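Local coordinates for putative glutathionylspermidine synthase (Methylobacillus flagellatus, PDB 3N6X), which probably catalyses ATP-dependent ligation as a circularly permuted ATP-grasp enzyme, possibly joining glutathione to spermidine, though its function is unproven, at residues I23-D33 with F184-P192; I121-M131 with V313-T323. All blocks are in the same frame, centred on the assembly; numbering follows the deposited sequence.

Interaction 1 (23-33 with 184-192) and interaction 2 (121-131 with 313-323) lie on opposite sides of the chain's centre, their centres about 46 Å apart and their nearest atoms about 28 Å apart. Their segments alternate along the chain, so 121-131 falls between the partners of interaction 1, and 184-192 between those of interaction 2. Interaction 1 joins helices 25-33 and 185-190 beside strands 77-79 and 464-471, parallel neighbours in the nine-stranded mixed sheet. Interaction 2 packs two irregular segments against helix 81-105, which follows strand 77-79. Each joins parts of the ATP-grasp chain more than 150 residues apart, one by paired helices, the other by packed loops.

Interaction 1: I23-D33 with F184-P192; sequences IYAEYAAWLQD and FPELFRRYP
Tyr191 reaches across to helix 25-33 with its hydroxyl, donating to Ile23 O (OH to O, 2.7 Å) and accepting from the backbone N of Tyr27 (N to OH, 2.9 Å). Both partners lie at the ring edge. A second polar grip is ionic: the Arg190 chain bends at chi3 (87°), turning NE and NH2 side-on to Glu26 OE2, which lies 2.7 Å from Arg190 NE. Trp30 NE1 donates almost in its ring plane to Glu186 OE2, 3.1 Å away.

Apolar and aromatic packing centres on Trp30. Leu187 CD2 stands 3.6 Å from the centroid of the Trp30 six-membered ring, only 3° off the normal, a CH-pi contact; the same methyl touches Tyr27 CE1. The indole edge meets the face of Phe184 in a T-shaped pair. One guanidinium face of Arg190 lies over Trp30 CA, and the Arg190 side chain is a knob among Glu26, Ala29, Trp30 and Asp33. Tyr191 also touches Ile78 of strand 77-79, and Tyr191 and Leu187 meet Trp470 of strand 464-471, so the roughly antiparallel helix pair (146°) packs against the mixed sheet. The indole is held at its NH and over one face, while two donors on one Glu26 oxygen would probably favour a charged carboxylate.

Interaction 2: I121-M131 with V313-T323; sequences ILANAQYRPEM and VGTGVADDKDT
Extended first torsions send Asn124 and Asp320 toward each other: each CG lies opposite its own backbone N (chi1 -155° and -175°), and the side chains approach from opposite directions with amide and carboxylate planes perpendicular. Asn124 ND2 gives a weak hydrogen bond to Asp320 OD2 at 3.0 Å. Gln126 instead bends at chi2 (-56°), curling its amide back over Gly316; its CB lies 3.3 Å from Gly316 C, and its OE1 lies beside Gly316 CA. Water 1 lies among Gln126 O, Gln126 OE1 and Gly316 N, the last bond weak, while Gln126 NE2 binds a glycerol.

Asn124 and Asp320 each also form an Asx turn: Asn124 OD1 accepts from Gln126 N on an in-plane lone pair, at the start of the type I turn 124-127, and Asp320 OD2 accepts from Asp322 N. Within the ATP-grasp family region the contact pairs the loop that follows helix 110-113 with the short helix 316-319 and its flanks, on helix 81-105 (Phe101, Leu102).

Among the apolar side chains, Val317 CG2 meets Ile121 CG1 and Tyr127 CB, each at 3.9 Å. Ile121 CD1 abuts Thr323, whose OG1 donates back to Val317 O (2.7 Å). Farther along, Arg128 CG rests on Gly314 CA at 3.5 Å, and the Arg128 guanidinium forms a salt bridge with Asp280. Selenomethionine Met131 CG meets Val313 O (3.3 Å) and Val313 CG1, beside Tyr302.

Interaction 1: I23-D33 with F184-P192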
loop_
_atom_site.group_PDB
_atom_site.type_symbol
_atom_site.label_atom_id
_atom_site.label_comp_id
_atom_site.label_asym_id
_atom_site.label_seq_id
_atom_site.Cartn_x
_atom_site.Cartn_y
_atom_site.Cartn_z
ATOM N N ILE A 23 12.576 -18.118 -14.625
ATOM C CA ILE A 23 11.837 -18.149 -13.359
ATOM C C ILE A 23 10.489 -18.876 -13.440
ATOM O O ILE A 23 10.057 -19.463 -12.453
ATOM C CB ILE A 23 11.717 -16.725 -12.723
ATOM C CG1 ILE A 23 11.393 -16.820 -11.218
ATOM C CG2 ILE A 23 10.706 -15.835 -13.483
ATOM C CD1 ILE A 23 11.793 -15.720 -10.457
ATOM N N TYR A 24 9.838 -18.843 -14.606
ATOM C CA TYR A 24 8.529 -19.468 -14.797
ATOM C C TYR A 24 8.590 -20.872 -15.465
ATOM O O TYR A 24 7.538 -21.472 -15.704
ATOM C CB TYR A 24 7.632 -18.543 -15.610
ATOM C CG TYR A 24 6.838 -17.567 -14.775
ATOM C CD1 TYR A 24 5.610 -17.927 -14.223
ATOM C CD2 TYR A 24 7.287 -16.262 -14.573
ATOM C CE1 TYR A 24 4.852 -17.019 -13.485
ATOM C CE2 TYR A 24 6.539 -15.345 -13.832
ATOM C CZ TYR A 24 5.326 -15.733 -13.281
ATOM O OH TYR A 24 4.585 -14.838 -12.557
ATOM N N ALA A 25 9.810 -21.377 -15.780
ATOM C CA ALA A 25 9.996 -22.680 -16.455
ATOM C C ALA A 25 9.359 -23.822 -15.658
ATOM O O ALA A 25 8.546 -24.582 -16.206
ATOM C CB ALA A 25 11.483 -22.955 -16.673
ATOM N N GLU A 26 9.671 -23.894 -14.341
ATOM C CA GLU A 26 9.128 -24.903 -13.438
ATOM C C GLU A 26 7.598 -24.829 -13.333
ATOM O O GLU A 26 6.945 -25.874 -13.227
ATOM C CB GLU A 26 9.786 -24.805 -12.060
ATOM C CG GLU A 26 9.615 -26.049 -11.211
ATOM C CD GLU A 26 10.320 -27.289 -11.727
ATOM O OE1 GLU A 26 11.557 -27.235 -11.908
ATOM O OE2 GLU A 26 9.640 -28.320 -11.930
ATOM N N TYR A 27 7.023 -23.610 -13.393
ATOM C CA TYR A 27 5.565 -23.449 -13.339
ATOM C C TYR A 27 4.933 -23.965 -14.628
ATOM O O TYR A 27 3.881 -24.599 -14.580
ATOM C CB TYR A 27 5.160 -21.979 -13.070
ATOM C CG TYR A 27 3.659 -21.790 -12.954
ATOM C CD1 TYR A 27 3.001 -22.013 -11.748
ATOM C CD2 TYR A 27 2.888 -21.443 -14.064
ATOM C CE1 TYR A 27 1.616 -21.886 -11.645
ATOM C CE2 TYR A 27 1.500 -21.325 -13.974
ATOM C CZ TYR A 27 0.870 -21.540 -12.760
ATOM O OH TYR A 27 -0.500 -21.426 -12.650
ATOM N N ALA A 28 5.583 -23.702 -15.784
ATOM C CA ALA A 28 5.116 -24.169 -17.097
ATOM C C ALA A 28 5.115 -25.710 -17.152
ATOM O O ALA A 28 4.157 -26.307 -17.653
ATOM C CB ALA A 28 6.006 -23.609 -18.193
ATOM N N ALA A 29 6.175 -26.343 -16.585
ATOM C CA ALA A 29 6.303 -27.799 -16.489
ATOM C C ALA A 29 5.142 -28.375 -15.673
ATOM O O ALA A 29 4.382 -29.199 -16.189
ATOM C CB ALA A 29 7.635 -28.166 -15.844
ATOM N N TRP A 30 4.953 -27.874 -14.427
ATOM C CA TRP A 30 3.852 -28.284 -13.557
ATOM C C TRP A 30 2.503 -28.130 -14.272
ATOM O O TRP A 30 1.646 -29.014 -14.169
ATOM C CB TRP A 30 3.860 -27.462 -12.254
ATOM C CG TRP A 30 2.640 -27.663 -11.404
ATOM C CD1 TRP A 30 2.440 -28.637 -10.473
ATOM C CD2 TRP A 30 1.445 -26.865 -11.413
ATOM N NE1 TRP A 30 1.198 -28.495 -9.896
ATOM C CE2 TRP A 30 0.567 -27.413 -10.453
ATOM C CE3 TRP A 30 1.044 -25.716 -12.118
ATOM C CZ2 TRP A 30 -0.691 -26.862 -10.188
ATOM C CZ3 TRP A 30 -0.209 -25.182 -11.867
ATOM C CH2 TRP A 30 -1.059 -25.749 -10.906
ATOM N N LEU A 31 2.321 -27.003 -15.000
ATOM C CA LEU A 31 1.083 -26.686 -15.718
ATOM C C LEU A 31 0.771 -27.718 -16.814
ATOM O O LEU A 31 -0.397 -28.070 -17.004
ATOM C CB LEU A 31 1.157 -25.257 -16.295
ATOM C CG LEU A 31 -0.178 -24.558 -16.627
ATOM C CD1 LEU A 31 -1.030 -24.327 -15.373
ATOM C CD2 LEU A 31 0.072 -23.239 -17.322
ATOM N N GLN A 32 1.817 -28.252 -17.485
ATOM C CA GLN A 32 1.652 -29.285 -18.516
ATOM C C GLN A 32 1.217 -30.624 -17.909
ATOM O O GLN A 32 0.355 -31.297 -18.470
ATOM C CB GLN A 32 2.938 -29.455 -19.335
ATOM C CG GLN A 32 2.913 -28.680 -20.649
ATOM C CD GLN A 32 4.194 -28.832 -21.425
ATOM O OE1 GLN A 32 5.070 -27.962 -21.402
ATOM N NE2 GLN A 32 4.320 -29.932 -22.158
ATOM N N ASP A 33 1.777 -30.982 -16.738
ATOM C CA ASP A 33 1.462 -32.235 -16.042
ATOM C C ASP A 33 0.046 -32.231 -15.415
ATOM O O ASP A 33 -0.448 -33.298 -15.033
ATOM C CB ASP A 33 2.526 -32.539 -14.961
ATOM C CG ASP A 33 3.970 -32.578 -15.459
ATOM O OD1 ASP A 33 4.211 -32.183 -16.627
ATOM O OD2 ASP A 33 4.862 -32.961 -14.665
ATOM N N PHE A 184 -2.487 -26.136 -4.259
ATOM C CA PHE A 184 -1.351 -26.762 -4.951
ATOM C C PHE A 184 -0.082 -26.957 -4.077
ATOM O O PHE A 184 0.983 -26.421 -4.412
ATOM C CB PHE A 184 -1.014 -25.986 -6.243
ATOM C CG PHE A 184 -2.201 -25.350 -6.935
ATOM C CD1 PHE A 184 -3.100 -26.123 -7.665
ATOM C CD2 PHE A 184 -2.412 -23.979 -6.867
ATOM C CE1 PHE A 184 -4.193 -25.533 -8.314
ATOM C CE2 PHE A 184 -3.500 -23.389 -7.524
ATOM C CZ PHE A 184 -4.379 -24.169 -8.250
ATOM N N PRO A 185 -0.137 -27.812 -3.018
ATOM C CA PRO A 185 1.068 -28.025 -2.191
ATOM C C PRO A 185 2.285 -28.477 -2.996
ATOM O O PRO A 185 3.399 -28.032 -2.722
ATOM C CB PRO A 185 0.619 -29.094 -1.174
ATOM C CG PRO A 185 -0.626 -29.690 -1.749
ATOM C CD PRO A 185 -1.286 -28.584 -2.498
ATOM N N GLU A 186 2.062 -29.299 -4.034
ATOM C CA GLU A 186 3.139 -29.821 -4.887
ATOM C C GLU A 186 3.942 -28.708 -5.607
ATOM O O GLU A 186 5.133 -28.878 -5.867
ATOM C CB GLU A 186 2.594 -30.875 -5.879
ATOM C CG GLU A 186 1.722 -30.313 -7.003
ATOM C CD GLU A 186 0.257 -30.041 -6.689
ATOM O OE1 GLU A 186 -0.149 -30.180 -5.511
ATOM O OE2 GLU A 186 -0.486 -29.689 -7.632
ATOM N N LEU A 187 3.290 -27.560 -5.889
ATOM C CA LEU A 187 3.911 -26.404 -6.549
ATOM C C LEU A 187 4.942 -25.740 -5.625
ATOM O O LEU A 187 5.992 -25.292 -6.084
ATOM C CB LEU A 187 2.812 -25.404 -6.939
ATOM C CG LEU A 187 3.017 -24.537 -8.177
ATOM C CD1 LEU A 187 3.879 -25.210 -9.212
ATOM C CD2 LEU A 187 1.681 -24.129 -8.758
ATOM N N PHE A 188 4.667 -25.737 -4.324
ATOM C CA PHE A 188 5.563 -25.172 -3.320
ATOM C C PHE A 188 6.778 -26.067 -3.067
ATOM O O PHE A 188 7.761 -25.623 -2.456
ATOM C CB PHE A 188 4.797 -24.856 -2.024
ATOM C CG PHE A 188 3.904 -23.647 -2.169
ATOM C CD1 PHE A 188 2.635 -23.760 -2.738
ATOM C CD2 PHE A 188 4.355 -22.380 -1.809
ATOM C CE1 PHE A 188 1.822 -22.634 -2.905
ATOM C CE2 PHE A 188 3.538 -21.256 -1.972
ATOM C CZ PHE A 188 2.275 -21.390 -2.508
ATOM N N ARG A 189 6.723 -27.321 -3.554
ATOM C CA ARG A 189 7.843 -28.253 -3.457
ATOM C C ARG A 189 8.839 -27.928 -4.584
ATOM O O ARG A 189 10.049 -28.013 -4.380
ATOM C CB ARG A 189 7.337 -29.712 -3.566
ATOM C CG ARG A 189 8.397 -30.788 -3.276
ATOM C CD ARG A 189 7.837 -32.200 -3.470
ATOM N NE ARG A 189 7.358 -32.408 -4.839
ATOM C CZ ARG A 189 6.124 -32.792 -5.149
ATOM N NH1 ARG A 189 5.250 -33.080 -4.194
ATOM N NH2 ARG A 189 5.763 -32.919 -6.421
ATOM N N ARG A 190 8.314 -27.509 -5.764
ATOM C CA ARG A 190 9.106 -27.168 -6.960
ATOM C C ARG A 190 9.769 -25.787 -6.907
ATOM O O ARG A 190 10.756 -25.572 -7.608
ATOM C CB ARG A 190 8.255 -27.298 -8.230
ATOM C CG ARG A 190 7.627 -28.685 -8.404
ATOM C CD ARG A 190 6.611 -28.717 -9.525
ATOM N NE ARG A 190 7.253 -28.987 -10.810
ATOM C CZ ARG A 190 6.831 -29.900 -11.675
ATOM N NH1 ARG A 190 5.752 -30.628 -11.411
ATOM N NH2 ARG A 190 7.479 -30.089 -12.815
ATOM N N TYR A 191 9.216 -24.840 -6.103
ATOM C CA TYR A 191 9.779 -23.489 -5.960
ATOM C C TYR A 191 10.209 -23.202 -4.516
ATOM O O TYR A 191 9.456 -23.498 -3.576
ATOM C CB TYR A 191 8.775 -22.427 -6.402
ATOM C CG TYR A 191 8.700 -22.221 -7.894
ATOM C CD1 TYR A 191 9.525 -21.300 -8.532
ATOM C CD2 TYR A 191 7.731 -22.867 -8.658
ATOM C CE1 TYR A 191 9.432 -21.072 -9.901
ATOM C CE2 TYR A 191 7.615 -22.633 -10.027
ATOM C CZ TYR A 191 8.470 -21.735 -10.646
ATOM O OH TYR A 191 8.362 -21.501 -11.995
ATOM N N PRO A 192 11.388 -22.545 -4.319
ATOM C CA PRO A 192 11.794 -22.165 -2.954
ATOM C C PRO A 192 11.121 -20.841 -2.530
ATOM O O PRO A 192 11.776 -19.791 -2.479
ATOM C CB PRO A 192 13.317 -22.030 -3.072
ATOM C CG PRO A 192 13.554 -21.621 -4.493
ATOM C CD PRO A 192 12.372 -22.084 -5.328
#

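Interaction 2: I121-M131 with V313-T323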
loop_
_atom_site.group_PDB
_atom_site.type_symbol
_atom_site.label_atom_id
_atom_site.label_comp_id
_atom_site.label_asym_id
_atom_site.label_seq_id
_atom_site.Cartn_x
_atom_site.Cartn_y
_atom_site.Cartn_z
ATOM N N ILE A 121 4.016 23.791 1.068
ATOM C CA ILE A 121 3.675 22.505 1.699
ATOM C C ILE A 121 2.934 22.732 3.039
ATOM O O ILE A 121 2.128 21.902 3.446
ATOM C CB ILE A 121 4.952 21.603 1.869
ATOM C CG1 ILE A 121 4.574 20.142 2.112
ATOM C CG2 ILE A 121 5.895 22.127 2.977
ATOM C CD1 ILE A 121 5.468 19.193 1.479
ATOM N N LEU A 122 3.203 23.867 3.699
ATOM C CA LEU A 122 2.590 24.224 4.981
ATOM C C LEU A 122 1.115 24.651 4.830
ATOM O O LEU A 122 0.425 24.823 5.834
ATOM C CB LEU A 122 3.422 25.306 5.699
ATOM C CG LEU A 122 4.905 24.979 5.905
ATOM C CD1 LEU A 122 5.618 26.110 6.626
ATOM C CD2 LEU A 122 5.085 23.679 6.670
ATOM N N ALA A 123 0.634 24.797 3.569
ATOM C CA ALA A 123 -0.777 25.094 3.274
ATOM C C ALA A 123 -1.579 23.786 3.198
ATOM O O ALA A 123 -2.810 23.817 3.192
ATOM C CB ALA A 123 -0.896 25.859 1.954
ATOM N N ASN A 124 -0.877 22.636 3.159
ATOM C CA ASN A 124 -1.504 21.326 3.078
ATOM C C ASN A 124 -2.303 21.007 4.333
ATOM O O ASN A 124 -1.792 21.153 5.447
ATOM C CB ASN A 124 -0.464 20.245 2.810
ATOM C CG ASN A 124 -1.034 19.028 2.149
ATOM O OD1 ASN A 124 -1.963 18.384 2.658
ATOM N ND2 ASN A 124 -0.499 18.691 0.993
ATOM N N ALA A 125 -3.569 20.568 4.145
ATOM C CA ALA A 125 -4.499 20.220 5.233
ATOM C C ALA A 125 -4.006 19.027 6.014
ATOM O O ALA A 125 -4.372 18.854 7.181
ATOM C CB ALA A 125 -5.875 19.920 4.661
ATOM N N GLN A 126 -3.151 18.204 5.380
ATOM C CA GLN A 126 -2.568 17.019 6.009
ATOM C C GLN A 126 -1.391 17.366 6.939
ATOM O O GLN A 126 -1.018 16.544 7.781
ATOM C CB GLN A 126 -2.168 15.990 4.945
ATOM C CG GLN A 126 -3.362 15.298 4.283
ATOM C CD GLN A 126 -4.264 14.638 5.298
ATOM O OE1 GLN A 126 -3.824 13.861 6.147
ATOM N NE2 GLN A 126 -5.540 14.964 5.252
ATOM N N TYR A 127 -0.835 18.592 6.818
ATOM C CA TYR A 127 0.205 19.059 7.731
ATOM C C TYR A 127 -0.484 19.435 9.040
ATOM O O TYR A 127 -1.389 20.262 9.028
ATOM C CB TYR A 127 0.982 20.268 7.143
ATOM C CG TYR A 127 1.976 20.872 8.119
ATOM C CD1 TYR A 127 3.266 20.361 8.237
ATOM C CD2 TYR A 127 1.593 21.884 9.003
ATOM C CE1 TYR A 127 4.167 20.871 9.175
ATOM C CE2 TYR A 127 2.484 22.398 9.948
ATOM C CZ TYR A 127 3.773 21.894 10.024
ATOM O OH TYR A 127 4.653 22.399 10.949
ATOM N N ARG A 128 -0.112 18.776 10.155
ATOM C CA ARG A 128 -0.768 18.993 11.450
ATOM C C ARG A 128 0.095 19.828 12.367
ATOM O O ARG A 128 1.086 19.329 12.917
ATOM C CB ARG A 128 -1.145 17.649 12.126
ATOM C CG ARG A 128 -1.898 16.679 11.220
ATOM C CD ARG A 128 -3.399 16.837 11.296
ATOM N NE ARG A 128 -4.075 15.950 10.348
ATOM C CZ ARG A 128 -5.365 16.033 10.046
ATOM N NH1 ARG A 128 -6.131 16.952 10.622
ATOM N NH2 ARG A 128 -5.902 15.195 9.171
ATOM N N PRO A 129 -0.263 21.121 12.566
ATOM C CA PRO A 129 0.536 21.972 13.470
ATOM C C PRO A 129 0.582 21.445 14.915
ATOM O O PRO A 129 1.511 21.781 15.652
ATOM C CB PRO A 129 -0.153 23.342 13.370
ATOM C CG PRO A 129 -1.528 23.051 12.869
ATOM C CD PRO A 129 -1.405 21.862 11.987
ATOM N N GLU A 130 -0.376 20.543 15.286
ATOM C CA GLU A 130 -0.438 19.868 16.610
ATOM C C GLU A 130 0.766 18.954 16.815
ATOM O O GLU A 130 1.113 18.616 17.957
ATOM C CB GLU A 130 -1.731 19.037 16.740
ATOM C CG GLU A 130 -3.011 19.868 16.691
ATOM C CD GLU A 130 -3.556 20.166 15.307
ATOM O OE1 GLU A 130 -2.921 19.761 14.303
ATOM O OE2 GLU A 130 -4.620 20.816 15.227
HETATM N N MSE A 131 1.409 18.551 15.707
HETATM C CA MSE A 131 2.583 17.664 15.727
HETATM C C MSE A 131 3.917 18.422 15.676
HETATM O O MSE A 131 4.968 17.806 15.817
HETATM C CB MSE A 131 2.475 16.635 14.597
HETATM C CG MSE A 131 1.370 15.617 14.852
HETATM SE SE MSE A 131 1.643 14.673 16.587
HETATM C CE MSE A 131 3.208 13.623 16.068
ATOM N N VAL A 313 0.327 10.627 14.089
ATOM C CA VAL A 313 -0.582 11.657 13.610
ATOM C C VAL A 313 0.240 12.595 12.669
ATOM O O VAL A 313 1.404 12.875 12.953
ATOM C CB VAL A 313 -1.185 12.446 14.828
ATOM C CG1 VAL A 313 -1.886 13.732 14.377
ATOM C CG2 VAL A 313 -2.142 11.569 15.639
ATOM N N GLY A 314 -0.362 13.021 11.557
ATOM C CA GLY A 314 0.265 13.962 10.628
ATOM C C GLY A 314 1.163 13.380 9.550
ATOM O O GLY A 314 1.947 14.119 8.944
ATOM N N THR A 315 1.047 12.059 9.268
ATOM C CA THR A 315 1.860 11.440 8.204
ATOM C C THR A 315 1.341 11.798 6.809
ATOM O O THR A 315 2.074 11.642 5.828
ATOM C CB THR A 315 1.936 9.911 8.368
ATOM O OG1 THR A 315 0.621 9.367 8.250
ATOM C CG2 THR A 315 2.584 9.492 9.679
ATOM N N GLY A 316 0.074 12.240 6.733
ATOM C CA GLY A 316 -0.600 12.562 5.479
ATOM C C GLY A 316 0.105 13.594 4.615
ATOM O O GLY A 316 -0.088 13.616 3.400
ATOM N N VAL A 317 0.919 14.472 5.237
ATOM C CA VAL A 317 1.665 15.485 4.508
ATOM C C VAL A 317 2.738 14.851 3.586
ATOM O O VAL A 317 3.081 15.440 2.567
ATOM C CB VAL A 317 2.235 16.590 5.449
ATOM C CG1 VAL A 317 3.389 16.068 6.311
ATOM C CG2 VAL A 317 2.662 17.821 4.659
ATOM N N ALA A 318 3.206 13.624 3.911
ATOM C CA ALA A 318 4.244 12.938 3.124
ATOM C C ALA A 318 3.699 12.101 1.940
ATOM O O ALA A 318 4.420 11.897 0.958
ATOM C CB ALA A 318 5.101 12.079 4.026
ATOM N N ASP A 319 2.458 11.613 2.026
ATOM C CA ASP A 319 1.912 10.829 0.924
ATOM C C ASP A 319 0.828 11.558 0.130
ATOM O O ASP A 319 0.236 10.971 -0.772
ATOM C CB ASP A 319 1.451 9.436 1.386
ATOM C CG ASP A 319 0.252 9.446 2.308
ATOM O OD1 ASP A 319 -0.156 10.546 2.738
ATOM O OD2 ASP A 319 -0.250 8.353 2.634
ATOM N N ASP A 320 0.608 12.856 0.429
ATOM C CA ASP A 320 -0.287 13.715 -0.350
ATOM C C ASP A 320 0.243 13.854 -1.798
ATOM O O ASP A 320 1.454 13.915 -2.012
ATOM C CB ASP A 320 -0.401 15.108 0.287
ATOM C CG ASP A 320 -1.405 15.995 -0.425
ATOM O OD1 ASP A 320 -2.618 15.851 -0.158
ATOM O OD2 ASP A 320 -0.985 16.771 -1.311
ATOM N N LYS A 321 -0.671 13.914 -2.772
ATOM C CA LYS A 321 -0.344 14.019 -4.199
ATOM C C LYS A 321 0.633 15.172 -4.524
ATOM O O LYS A 321 1.486 15.011 -5.400
ATOM C CB LYS A 321 -1.634 14.072 -5.060
ATOM C CG LYS A 321 -2.052 15.470 -5.553
ATOM C CD LYS A 321 -3.039 16.164 -4.621
ATOM C CE LYS A 321 -3.982 17.087 -5.372
ATOM N NZ LYS A 321 -3.286 18.266 -5.959
ATOM N N ASP A 322 0.567 16.291 -3.759
ATOM C CA ASP A 322 1.464 17.430 -3.973
ATOM C C ASP A 322 2.863 17.242 -3.384
ATOM O O ASP A 322 3.789 17.971 -3.763
ATOM C CB ASP A 322 0.835 18.735 -3.473
ATOM C CG ASP A 322 -0.350 19.208 -4.301
ATOM O OD1 ASP A 322 -0.348 18.976 -5.541
ATOM O OD2 ASP A 322 -1.259 19.830 -3.724
ATOM N N THR A 323 3.030 16.292 -2.449
ATOM C CA THR A 323 4.347 16.056 -1.836
ATOM C C THR A 323 5.101 14.961 -2.580
ATOM O O THR A 323 6.325 14.975 -2.609
ATOM C CB THR A 323 4.200 15.756 -0.344
ATOM O OG1 THR A 323 3.385 16.760 0.246
ATOM C CG2 THR A 323 5.525 15.718 0.374
HETATM O O HOH W 1 -1.878 13.999 8.185
#